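Ribosome maturation protein SDO1 homolog (Methanothermobacter thermautotrophicus, PDB 2WBM) belongs to the SBDS family and probably binds RNA and the ribosome, taking part in ribosome maturation in this archaeon. Local coordinates at residues Ile29-Leu32 against Glu37-Glu40; Ala79-Met84 against Glu89-Leu94; Glu194-Ala199 against Gly218-Val223; Val224-Pro227 against Ser233-Gln236; Met150-Val155 against Arg175-Ile180. All coordinates share one frame; numbering follows the deposited sequence. Where two conformers were deposited one is given.

How the contacts relate
The five contacts sample three domains and show how chemistry follows position. Contacts 1 and 2 belong to the N-terminal domain and touch each other: F39 of contact 1 packs on A79 and M84 of contact 2. Contact 1 is a partly buried pair of strands joined by backbone bonds and charges, whereas contact 2 lies at the surface and relies on a water and small apolar touches. Contacts 3 and 4 share strand 220-227 in the C-terminal domain, their centres about 15 Å apart; both are buried and purely apolar. Contact 5, at the surface of the middle helical domain, sets a lysine's methylenes against a helix end.

Contact 1 of 5, residues Ile29-Leu32 against Glu37-Glu40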
# COMPACT_ATOMS: atom_id res chain seq x y z
N ILE A 29 -13.17 -14.12 -5.69
CA ILE A 29 -13.77 -15.21 -4.96
C ILE A 29 -12.80 -15.72 -3.91
O ILE A 29 -11.61 -15.93 -4.20
CB ILE A 29 -14.13 -16.33 -5.95
CG1 ILE A 29 -15.33 -15.87 -6.80
CG2 ILE A 29 -14.42 -17.65 -5.20
CD1 ILE A 29 -15.57 -16.73 -8.03
N ALA A 30 -13.28 -15.88 -2.68
CA ALA A 30 -12.54 -16.64 -1.67
C ALA A 30 -13.21 -18.01 -1.59
O ALA A 30 -14.44 -18.11 -1.46
CB ALA A 30 -12.55 -15.93 -0.30
N ARG A 31 -12.40 -19.06 -1.68
CA ARG A 31 -12.89 -20.42 -1.81
C ARG A 31 -12.30 -21.30 -0.72
O ARG A 31 -11.10 -21.21 -0.42
CB ARG A 31 -12.43 -20.98 -3.17
CG ARG A 31 -12.73 -22.45 -3.38
CD ARG A 31 -12.16 -22.92 -4.68
NE ARG A 31 -12.89 -22.38 -5.83
CZ ARG A 31 -12.46 -22.42 -7.09
NH1 ARG A 31 -11.29 -22.98 -7.41
NH2 ARG A 31 -13.22 -21.91 -8.06
N LEU A 32 -13.12 -22.16 -0.13
CA LEU A 32 -12.64 -23.17 0.77
C LEU A 32 -13.26 -24.51 0.37
O LEU A 32 -14.48 -24.58 0.19
CB LEU A 32 -13.02 -22.82 2.21
CG LEU A 32 -12.57 -23.83 3.28
CD1 LEU A 32 -11.06 -23.98 3.30
CD2 LEU A 32 -13.06 -23.36 4.66
N GLU A 37 -16.00 -30.56 -1.62
CA GLU A 37 -17.08 -29.60 -1.76
C GLU A 37 -16.58 -28.16 -1.58
O GLU A 37 -16.02 -27.83 -0.53
CB GLU A 37 -18.22 -29.89 -0.76
CG GLU A 37 -18.91 -31.24 -0.96
CD GLU A 37 -19.83 -31.27 -2.21
OE1 GLU A 37 -19.89 -30.27 -2.94
OE2 GLU A 37 -20.49 -32.31 -2.43
N ARG A 38 -16.80 -27.31 -2.59
CA ARG A 38 -16.44 -25.90 -2.51
C ARG A 38 -17.51 -25.00 -1.88
O ARG A 38 -18.71 -25.18 -2.09
CB ARG A 38 -16.13 -25.33 -3.89
CG ARG A 38 -14.90 -25.93 -4.51
CD ARG A 38 -14.73 -25.43 -5.90
NE ARG A 38 -13.59 -26.09 -6.52
CZ ARG A 38 -13.19 -25.88 -7.77
NH1 ARG A 38 -13.84 -25.02 -8.55
NH2 ARG A 38 -12.15 -26.55 -8.24
N PHE A 39 -17.03 -24.06 -1.10
CA PHE A 39 -17.80 -22.98 -0.50
C PHE A 39 -17.06 -21.71 -0.87
O PHE A 39 -15.83 -21.61 -0.70
CB PHE A 39 -17.85 -23.13 1.03
CG PHE A 39 -18.57 -24.37 1.51
CD1 PHE A 39 -19.92 -24.31 1.85
CD2 PHE A 39 -17.88 -25.58 1.64
CE1 PHE A 39 -20.59 -25.44 2.31
CE2 PHE A 39 -18.53 -26.73 2.08
CZ PHE A 39 -19.90 -26.67 2.44
N GLU A 40 -17.80 -20.75 -1.42
CA GLU A 40 -17.20 -19.56 -2.01
C GLU A 40 -17.97 -18.33 -1.60
O GLU A 40 -19.20 -18.38 -1.46
CB GLU A 40 -17.21 -19.64 -3.53
CG GLU A 40 -16.33 -20.80 -4.07
CD GLU A 40 -16.30 -20.94 -5.56
OE1 GLU A 40 -16.98 -20.17 -6.29
OE2 GLU A 40 -15.57 -21.85 -6.02
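R31 and E40 face each other as a non-hydrogen-bonded pair, and L32 and F39 as the hydrogen-bonded pair beside it, on two antiparallel strands whose axes come within 4.7 Å at an angle of 147°. The latter pair closes its ring with two bonds, L32 N to F39 O at 2.8 Å and F39 N to L32 O at 2.9 Å. R31 CA adds a CA-H...O contact to F39 O, and beyond R31, A30 O takes one from E40 CA. On the face carrying R31 and E40, the two side chains run alongside each other in the same direction. R31 NE forms a salt bridge to E40 OE2 at 2.7 Å, approaching from above the carboxylate plane, and R31 NH2 adds a weak bond to that same oxygen at 3.1 Å. The bend at chi3 of R31 (-71°) turns its guanidinium into this position. E40 OE1 is held separately by the backbone N of A73, so both carboxylate oxygens have partners and the group is well fixed; I29 CG2 packs on it, 3.8 Å from E40 OE1. The extended R38 then lays its guanidinium flat on that of R31, centres 3.6 Å apart and planes 17° apart. R31 is paired with E40 and R38 NE with E33 OE2, so the two stacked cations probably share the field of two acids. On the other face, F39 leads its ring away to meet F88 edge-to-face. The whole is a beta hairpin, strands 28-34 and 37-43, extended by strand 105-107 into the three-stranded antiparallel sheet of the SBDS N-terminal domain.

Contact 2 of 5, residues Ala79-Met84 against Glu89-Leu94; sequences ASEEAM and ETADPL
E81 and A91 are joined through a single water molecule, the one clear polar link between the two segments. The water donates to E81 OE2 at 2.6 Å and to A91 O at 2.7 Å, so a carboxylate on the first turn of one helix is tied to a backbone carbonyl just before the next. The extended chain of E81 beyond CG carries the acid out to this water, while its root packs on the alanine, with E81 CB 3.8 Å from A91 CB. Deeper in, M84 bends at chi3 (-71°) and brings its methyl over the same residue: M84 CE lies 3.6 Å from A91 O and 4.1 Å from A91 CB. M84 CB also rests 3.4 Å from T90 O. Both helices are capped at their starts: S80 OG accepts from A83 N for helix 81-88, and D92 OD1 from L94 N for helix 93-103. Within the connection T90 OG1 forms an ST turn with D92 N and also bonds E95. The contact therefore spans the short connection between two consecutive helices, with M84 also touching F39 of strand 37-43 and V69 of a loop.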
# COMPACT_ATOMS: atom_id res chain seq x y z
N ALA A 79 -24.98 -22.44 -1.32
CA ALA A 79 -24.84 -23.54 -0.37
C ALA A 79 -26.07 -23.74 0.49
O ALA A 79 -26.74 -22.77 0.88
CB ALA A 79 -23.60 -23.34 0.50
N SER A 80 -26.36 -25.00 0.81
CA SER A 80 -27.45 -25.32 1.73
C SER A 80 -27.04 -25.00 3.16
O SER A 80 -25.87 -25.09 3.56
CB SER A 80 -27.86 -26.79 1.62
OG SER A 80 -26.92 -27.65 2.25
N GLU A 81 -28.02 -24.65 3.96
CA GLU A 81 -27.75 -24.44 5.36
C GLU A 81 -27.22 -25.73 6.01
O GLU A 81 -26.30 -25.68 6.83
CB GLU A 81 -28.97 -23.79 6.03
CG GLU A 81 -29.11 -22.37 5.39
CD GLU A 81 -30.19 -21.49 5.96
OE1 GLU A 81 -31.04 -21.96 6.75
OE2 GLU A 81 -30.17 -20.29 5.60
N GLU A 82 -27.72 -26.89 5.58
CA GLU A 82 -27.29 -28.17 6.12
C GLU A 82 -25.81 -28.43 5.84
O GLU A 82 -25.06 -28.86 6.72
CB GLU A 82 -28.15 -29.30 5.53
CG GLU A 82 -27.89 -30.68 6.09
CD GLU A 82 -28.75 -31.73 5.43
OE1 GLU A 82 -29.57 -31.36 4.55
OE2 GLU A 82 -28.61 -32.91 5.77
N ALA A 83 -25.38 -28.17 4.60
CA ALA A 83 -23.98 -28.37 4.22
C ALA A 83 -23.04 -27.45 5.03
O ALA A 83 -21.97 -27.88 5.48
CB ALA A 83 -23.77 -28.15 2.72
N MET A 84 -23.46 -26.20 5.22
CA MET A 84 -22.65 -25.27 6.02
C MET A 84 -22.55 -25.70 7.46
O MET A 84 -21.47 -25.63 8.04
CB MET A 84 -23.18 -23.83 5.90
CG MET A 84 -22.89 -23.22 4.55
SD MET A 84 -23.42 -21.50 4.48
CE MET A 84 -25.20 -21.61 4.48
N GLU A 89 -20.19 -25.85 11.25
CA GLU A 89 -21.00 -25.86 12.50
C GLU A 89 -21.85 -24.59 12.68
O GLU A 89 -22.30 -24.27 13.77
CB GLU A 89 -20.14 -26.15 13.74
CG GLU A 89 -19.72 -27.61 13.86
CD GLU A 89 -18.75 -27.84 15.01
OE1 GLU A 89 -19.22 -28.02 16.16
OE2 GLU A 89 -17.53 -27.86 14.76
N THR A 90 -22.07 -23.89 11.57
CA THR A 90 -22.91 -22.70 11.52
C THR A 90 -23.40 -22.49 10.08
O THR A 90 -22.70 -22.85 9.13
CB THR A 90 -22.16 -21.43 12.03
OG1 THR A 90 -22.98 -20.27 11.87
CG2 THR A 90 -20.83 -21.22 11.30
N ALA A 91 -24.60 -21.93 9.93
CA ALA A 91 -25.09 -21.58 8.60
C ALA A 91 -25.13 -20.06 8.40
O ALA A 91 -25.62 -19.57 7.37
CB ALA A 91 -26.48 -22.20 8.34
N ASP A 92 -24.59 -19.33 9.37
CA ASP A 92 -24.50 -17.87 9.32
C ASP A 92 -23.38 -17.44 8.38
O ASP A 92 -22.20 -17.68 8.67
CB ASP A 92 -24.26 -17.31 10.73
CG ASP A 92 -24.34 -15.78 10.78
OD1 ASP A 92 -24.22 -15.13 9.72
OD2 ASP A 92 -24.52 -15.24 11.89
N PRO A 93 -23.72 -16.79 7.25
CA PRO A 93 -22.67 -16.34 6.30
C PRO A 93 -21.61 -15.43 6.94
O PRO A 93 -20.47 -15.42 6.49
CB PRO A 93 -23.46 -15.54 5.26
CG PRO A 93 -24.81 -16.20 5.27
CD PRO A 93 -25.07 -16.47 6.75
N LEU A 94 -21.98 -14.68 7.99
CA LEU A 94 -21.02 -13.80 8.66
C LEU A 94 -20.08 -14.59 9.57
O LEU A 94 -19.04 -14.08 9.98
CB LEU A 94 -21.74 -12.68 9.43
CG LEU A 94 -22.56 -11.73 8.53
CD1 LEU A 94 -23.28 -10.65 9.33
CD2 LEU A 94 -21.69 -11.09 7.42
O HOH W 1 -28.02 -19.07 6.30

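Contact 3 of 5, residues Glu194-Ala199 against Gly218-Val223. Unlike the reference sequence in segment 194-199: M195 (reference Arg).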
# COMPACT_ATOMS: atom_id res chain seq x y z
N GLU A 194 6.20 35.28 4.67
CA GLU A 194 4.93 35.36 3.93
C GLU A 194 4.43 33.99 3.46
O GLU A 194 3.23 33.80 3.26
CB GLU A 194 5.09 36.25 2.69
CG GLU A 194 5.39 37.72 2.97
CD GLU A 194 6.88 38.03 3.13
OE1 GLU A 194 7.69 37.11 3.38
OE2 GLU A 194 7.24 39.23 3.02
N MET A 195 5.37 33.07 3.28
CA MET A 195 5.08 31.75 2.71
C MET A 195 4.96 30.65 3.75
O MET A 195 4.75 29.48 3.40
CB MET A 195 6.17 31.39 1.67
CG MET A 195 6.17 32.31 0.43
SD MET A 195 4.56 32.49 -0.36
CE MET A 195 4.26 30.84 -0.98
N ALA A 196 5.10 30.99 5.03
CA ALA A 196 5.15 29.96 6.05
C ALA A 196 3.83 29.18 6.16
O ALA A 196 3.84 27.94 6.19
CB ALA A 196 5.56 30.52 7.41
N GLY A 197 2.72 29.91 6.22
CA GLY A 197 1.39 29.31 6.23
C GLY A 197 1.20 28.35 5.06
O GLY A 197 0.81 27.20 5.24
N SER A 198 1.51 28.83 3.85
CA SER A 198 1.43 28.02 2.63
C SER A 198 2.36 26.81 2.61
O SER A 198 1.98 25.75 2.13
CB SER A 198 1.71 28.88 1.40
OG SER A 198 0.68 29.82 1.20
N ALA A 199 3.58 26.98 3.13
CA ALA A 199 4.57 25.90 3.18
C ALA A 199 4.14 24.77 4.12
O ALA A 199 4.40 23.60 3.86
CB ALA A 199 5.93 26.43 3.59
N GLY A 218 12.57 37.82 9.97
CA GLY A 218 11.21 37.63 9.46
C GLY A 218 11.00 36.36 8.66
O GLY A 218 9.86 36.03 8.31
N SER A 219 12.08 35.64 8.36
CA SER A 219 11.94 34.36 7.67
C SER A 219 11.55 33.25 8.65
O SER A 219 11.52 33.46 9.86
CB SER A 219 13.21 33.98 6.89
OG SER A 219 14.31 33.82 7.76
N TRP A 220 11.26 32.07 8.11
CA TRP A 220 10.82 30.96 8.94
C TRP A 220 11.63 29.74 8.57
O TRP A 220 11.77 29.41 7.40
CB TRP A 220 9.33 30.69 8.71
CG TRP A 220 8.73 29.58 9.52
CD1 TRP A 220 8.54 29.54 10.88
CD2 TRP A 220 8.16 28.36 9.00
NE1 TRP A 220 7.90 28.37 11.24
CE2 TRP A 220 7.67 27.63 10.11
CE3 TRP A 220 8.03 27.82 7.71
CZ2 TRP A 220 7.04 26.38 9.96
CZ3 TRP A 220 7.41 26.57 7.57
CH2 TRP A 220 6.93 25.87 8.69
N ILE A 221 12.18 29.09 9.59
CA ILE A 221 12.95 27.87 9.39
C ILE A 221 12.13 26.70 9.93
O ILE A 221 11.52 26.80 10.98
CB ILE A 221 14.30 27.93 10.12
CG1 ILE A 221 15.25 28.87 9.36
CG2 ILE A 221 14.90 26.50 10.25
CD1 ILE A 221 16.60 29.08 10.05
N ALA A 222 12.10 25.61 9.17
CA ALA A 222 11.48 24.37 9.67
C ALA A 222 12.43 23.22 9.40
O ALA A 222 13.12 23.20 8.38
CB ALA A 222 10.16 24.12 9.00
N VAL A 223 12.49 22.30 10.35
CA VAL A 223 13.17 21.03 10.15
C VAL A 223 12.08 20.00 9.89
O VAL A 223 11.12 19.89 10.67
CB VAL A 223 14.01 20.68 11.37
CG1 VAL A 223 14.70 19.31 11.18
CG2 VAL A 223 15.05 21.81 11.59
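W220 meets A196 from its first side-chain carbon onward, W220 CB lying 4.0 Å from A196 CB. With CG anti to the backbone N (chi1 -179°), the indole swings off strand 220-227 toward the helix beginning at A196. W220 CG comes within 3.9 Å of A196 CB, and the methyl then settles close to the fusion of the two rings, equally near W220 CD2 and W220 CE3; the latter distance is 3.7 Å. One atom further, the benzo ring passes from one alanine to the next: W220 CZ3 sits 4.2 Å from A199 CB and 4.1 Å from A196 O. These two alanines are three residues apart, a little under one helical turn, on the same side of the helix, which is why a single broad ring can rest against both. The small methyls let the helix come close, the CA atoms of A196 and W220 being 6.4 Å apart. From its own strand, A222 CB packs over one face of the indole, 3.7 Å above the plane. The pyrrole side carries the one polar atom, and W220 NE1 is satisfied by donating to E212 OE2, a bond that should also help fix the ring's rotation. Around the contact, I191 of strand 181-191 touches both W220 and A199, W214 of strand 208-214 meets the indole at about 45° and also packs on A196, and L241 of helix 231-241 touches A199. Helix 196-206 is in this way laid on the antiparallel sheet, with the tryptophan between them.

Contact 4 of 5, residues Val224-Pro227 against Ser233-Gln236; sequences VEIP and SFYQ
F234 sends its ring away from its helix with CG anti to the backbone N (chi1 -173°), while I226 holds CG1 between its backbone N and carbonyl carbon (chi1 61°), a crowded position that directs CD1 at the aromatic side chain. The two belong to a split beta-alpha-beta unit of the ferredoxin-like C-terminal domain, in which strand 220-227 is followed by helix 231-241 and then strand 247-250, with strand 181-191 lying between the two strands. The contact joins the end of the first strand to the start of the helix that crosses the sheet. Its chemistry is wholly apolar. I226 CG2 stands over one face of the phenyl ring, and I226 CD1 reaches back to its root, 4.1 Å from F234 CD2 and 4.1 Å from F234 CB. V224, two residues earlier on the same side of the strand, meets the far end of the ring instead. The phenyl is therefore held at both ends by one strand. Helix 196-206 completes the core: I203 touches V224 and F234, and the ring of F206 meets that of F234 at about 50°. At the ring's para carbon, F234 CZ is 4.0 Å from V224 CG2.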
# COMPACT_ATOMS: atom_id res chain seq x y z
N VAL A 224 12.19 19.30 8.77
CA VAL A 224 11.14 18.38 8.32
C VAL A 224 11.73 16.99 8.15
O VAL A 224 12.76 16.85 7.49
CB VAL A 224 10.50 18.81 6.99
CG1 VAL A 224 9.31 17.90 6.64
CG2 VAL A 224 10.03 20.27 7.07
N GLU A 225 11.11 15.99 8.76
CA GLU A 225 11.51 14.61 8.56
C GLU A 225 10.69 14.06 7.41
O GLU A 225 9.45 14.08 7.45
CB GLU A 225 11.29 13.79 9.83
CG GLU A 225 11.65 12.33 9.71
CD GLU A 225 11.73 11.65 11.06
OE1 GLU A 225 12.76 11.82 11.76
OE2 GLU A 225 10.77 10.95 11.43
N ILE A 226 11.37 13.60 6.36
CA ILE A 226 10.71 13.05 5.18
C ILE A 226 11.23 11.65 4.86
O ILE A 226 12.35 11.30 5.25
CB ILE A 226 10.88 13.97 3.94
CG1 ILE A 226 12.36 14.13 3.55
CG2 ILE A 226 10.25 15.35 4.21
CD1 ILE A 226 12.57 14.72 2.16
N PRO A 227 10.41 10.84 4.15
CA PRO A 227 10.93 9.61 3.56
C PRO A 227 12.11 9.97 2.69
O PRO A 227 12.05 10.95 1.95
CB PRO A 227 9.75 9.12 2.71
CG PRO A 227 8.56 9.60 3.47
CD PRO A 227 8.96 10.98 3.90
N SER A 233 11.90 15.66 -4.87
CA SER A 233 10.51 16.09 -5.06
C SER A 233 10.15 17.19 -4.06
O SER A 233 9.44 18.14 -4.39
CB SER A 233 9.57 14.89 -4.90
OG SER A 233 8.22 15.30 -4.86
N PHE A 234 10.64 17.04 -2.83
CA PHE A 234 10.39 18.00 -1.75
C PHE A 234 10.98 19.35 -2.11
O PHE A 234 10.29 20.39 -2.02
CB PHE A 234 10.99 17.49 -0.45
CG PHE A 234 10.65 18.31 0.77
CD1 PHE A 234 9.34 18.71 1.03
CD2 PHE A 234 11.64 18.66 1.68
CE1 PHE A 234 9.02 19.46 2.18
CE2 PHE A 234 11.33 19.41 2.85
CZ PHE A 234 10.01 19.79 3.09
N TYR A 235 12.24 19.35 -2.54
CA TYR A 235 12.89 20.57 -2.96
C TYR A 235 12.12 21.21 -4.13
O TYR A 235 11.88 22.42 -4.13
CB TYR A 235 14.36 20.34 -3.35
CG TYR A 235 14.99 21.63 -3.81
CD1 TYR A 235 15.40 22.60 -2.89
CD2 TYR A 235 15.10 21.93 -5.18
CE1 TYR A 235 15.94 23.80 -3.31
CE2 TYR A 235 15.65 23.14 -5.61
CZ TYR A 235 16.06 24.07 -4.66
OH TYR A 235 16.60 25.27 -5.06
N GLN A 236 11.75 20.40 -5.12
CA GLN A 236 11.06 20.90 -6.29
C GLN A 236 9.73 21.58 -5.93
O GLN A 236 9.44 22.67 -6.44
CB GLN A 236 10.83 19.79 -7.32
CG GLN A 236 10.47 20.29 -8.71
CD GLN A 236 10.52 19.18 -9.75
OE1 GLN A 236 10.30 18.01 -9.43
NE2 GLN A 236 10.81 19.54 -10.99

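Contact 5 of 5, residues Met150-Val155 against Arg175-Ile180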
# COMPACT_ATOMS: atom_id res chain seq x y z
N MET A 150 14.26 -4.54 -9.93
CA MET A 150 13.25 -5.60 -9.83
C MET A 150 13.35 -6.57 -11.01
O MET A 150 13.25 -7.79 -10.83
CB MET A 150 11.86 -4.99 -9.74
CG MET A 150 11.61 -4.28 -8.42
SD MET A 150 10.09 -3.30 -8.43
CE MET A 150 8.85 -4.61 -8.47
N GLU A 151 13.58 -6.02 -12.20
CA GLU A 151 13.76 -6.85 -13.39
C GLU A 151 15.01 -7.72 -13.28
O GLU A 151 14.96 -8.93 -13.54
CB GLU A 151 13.80 -6.00 -14.66
CG GLU A 151 12.50 -5.25 -14.96
CD GLU A 151 12.67 -4.17 -16.02
OE1 GLU A 151 13.83 -3.88 -16.41
OE2 GLU A 151 11.65 -3.61 -16.47
N GLU A 152 16.13 -7.11 -12.87
CA GLU A 152 17.39 -7.82 -12.68
C GLU A 152 17.28 -8.96 -11.66
O GLU A 152 17.87 -10.02 -11.84
CB GLU A 152 18.50 -6.86 -12.25
CG GLU A 152 19.19 -6.15 -13.40
CD GLU A 152 20.08 -5.00 -12.95
OE1 GLU A 152 20.09 -4.67 -11.74
OE2 GLU A 152 20.77 -4.42 -13.81
N ALA A 153 16.50 -8.72 -10.61
CA ALA A 153 16.30 -9.71 -9.56
C ALA A 153 15.18 -10.70 -9.91
O ALA A 153 14.92 -11.64 -9.15
CB ALA A 153 16.00 -9.01 -8.22
N ARG A 154 14.55 -10.49 -11.07
CA ARG A 154 13.44 -11.34 -11.56
C ARG A 154 12.30 -11.42 -10.54
O ARG A 154 11.77 -12.50 -10.26
CB ARG A 154 13.93 -12.73 -11.97
CG ARG A 154 15.03 -12.68 -13.02
CD ARG A 154 15.35 -14.06 -13.56
NE ARG A 154 16.15 -14.87 -12.64
CZ ARG A 154 17.48 -14.89 -12.60
NH1 ARG A 154 18.20 -14.12 -13.41
NH2 ARG A 154 18.11 -15.67 -11.73
N VAL A 155 11.94 -10.27 -10.00
CA VAL A 155 10.85 -10.16 -9.05
C VAL A 155 9.51 -10.45 -9.73
O VAL A 155 9.20 -9.87 -10.77
CB VAL A 155 10.82 -8.74 -8.40
CG1 VAL A 155 9.56 -8.55 -7.59
CG2 VAL A 155 12.07 -8.52 -7.53
N ARG A 175 17.98 -5.68 -2.98
CA ARG A 175 19.12 -5.13 -2.24
C ARG A 175 20.46 -5.77 -2.61
O ARG A 175 21.51 -5.23 -2.27
CB ARG A 175 18.87 -5.17 -0.72
CG ARG A 175 19.06 -6.54 -0.10
CD ARG A 175 18.71 -6.56 1.39
NE ARG A 175 19.01 -7.87 1.97
CZ ARG A 175 18.53 -8.33 3.12
NH1 ARG A 175 17.70 -7.59 3.85
NH2 ARG A 175 18.88 -9.54 3.55
N THR A 176 20.42 -6.91 -3.30
CA THR A 176 21.64 -7.50 -3.85
C THR A 176 21.98 -6.93 -5.23
O THR A 176 23.10 -7.10 -5.72
CB THR A 176 21.58 -9.05 -3.93
OG1 THR A 176 20.33 -9.46 -4.51
CG2 THR A 176 21.73 -9.67 -2.55
N LYS A 177 21.03 -6.24 -5.84
CA LYS A 177 21.24 -5.63 -7.15
C LYS A 177 21.69 -4.17 -7.05
O LYS A 177 22.55 -3.73 -7.81
CB LYS A 177 20.00 -5.77 -8.04
CG LYS A 177 19.56 -7.21 -8.27
CD LYS A 177 20.69 -8.09 -8.82
CE LYS A 177 20.18 -9.50 -9.13
NZ LYS A 177 21.30 -10.44 -9.42
N ILE A 178 21.11 -3.43 -6.11
CA ILE A 178 21.51 -2.03 -5.87
C ILE A 178 21.68 -1.72 -4.39
O ILE A 178 21.07 -2.39 -3.55
CB ILE A 178 20.52 -1.01 -6.49
CG1 ILE A 178 19.06 -1.36 -6.14
CG2 ILE A 178 20.74 -0.91 -7.99
CD1 ILE A 178 18.11 -0.18 -6.28
N PRO A 179 22.51 -0.70 -4.08
CA PRO A 179 22.69 -0.28 -2.70
C PRO A 179 21.43 0.44 -2.26
O PRO A 179 21.10 1.48 -2.82
CB PRO A 179 23.87 0.71 -2.77
CG PRO A 179 24.45 0.56 -4.13
CD PRO A 179 23.34 0.10 -5.00
N ILE A 180 20.73 -0.12 -1.27
CA ILE A 180 19.41 0.41 -0.92
C ILE A 180 19.01 0.12 0.52
O ILE A 180 19.29 -0.96 1.06
CB ILE A 180 18.33 -0.10 -1.91
CG1 ILE A 180 17.01 0.66 -1.73
CG2 ILE A 180 18.16 -1.64 -1.81
CD1 ILE A 180 16.06 0.53 -2.91
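E152 and A153, which meet K177, sit where helix 143-152 ends; the shorter of the two bonds closing that end is V155 N to M150 O at 2.9 Å. A second bond, R154 N to E151 O at 3.0 Å, and the positive phi of R154 make this a Schellman motif, which terminates helix 143-152 and turns the chain away. K177 comes in from the loop between helix 163-174 and strand 181-191. Its first methylene, K177 CB, lies 3.9 Å from E152 OE1, and K177 CG packs 4.0 Å from A153 CB and a little further from E152 CB. A bend at chi2 (-54°) then folds the chain along the helix end, and K177 CE comes to 3.6 Å from E152 O. The lysine thus touches side chain, then methyl, then backbone carbonyl, while the acid crosses it obliquely rather than meeting it head-on. Next to it in the loop, I178 packs on R145, I146 and A149 of helix 143-152, so the loop is seated by an apolar residue while exposed K177 lies along that helix end. M150, on another side of the same helix, packs on V170 and I174 of helix 163-174 and on I125 of helix 110-131, completing the three-helix bundle of domain II. The charged groups stay apart: E152 OE1 and K177 NZ are 6.3 Å from each other, too far for a salt bridge. The contact therefore rests on methylenes, and the lysine's charge probably adds a modest long-range attraction to the acid and to the negative end of the helix dipole, partly countered by R154, whose like-charged NH1 is equally far from K177 NZ.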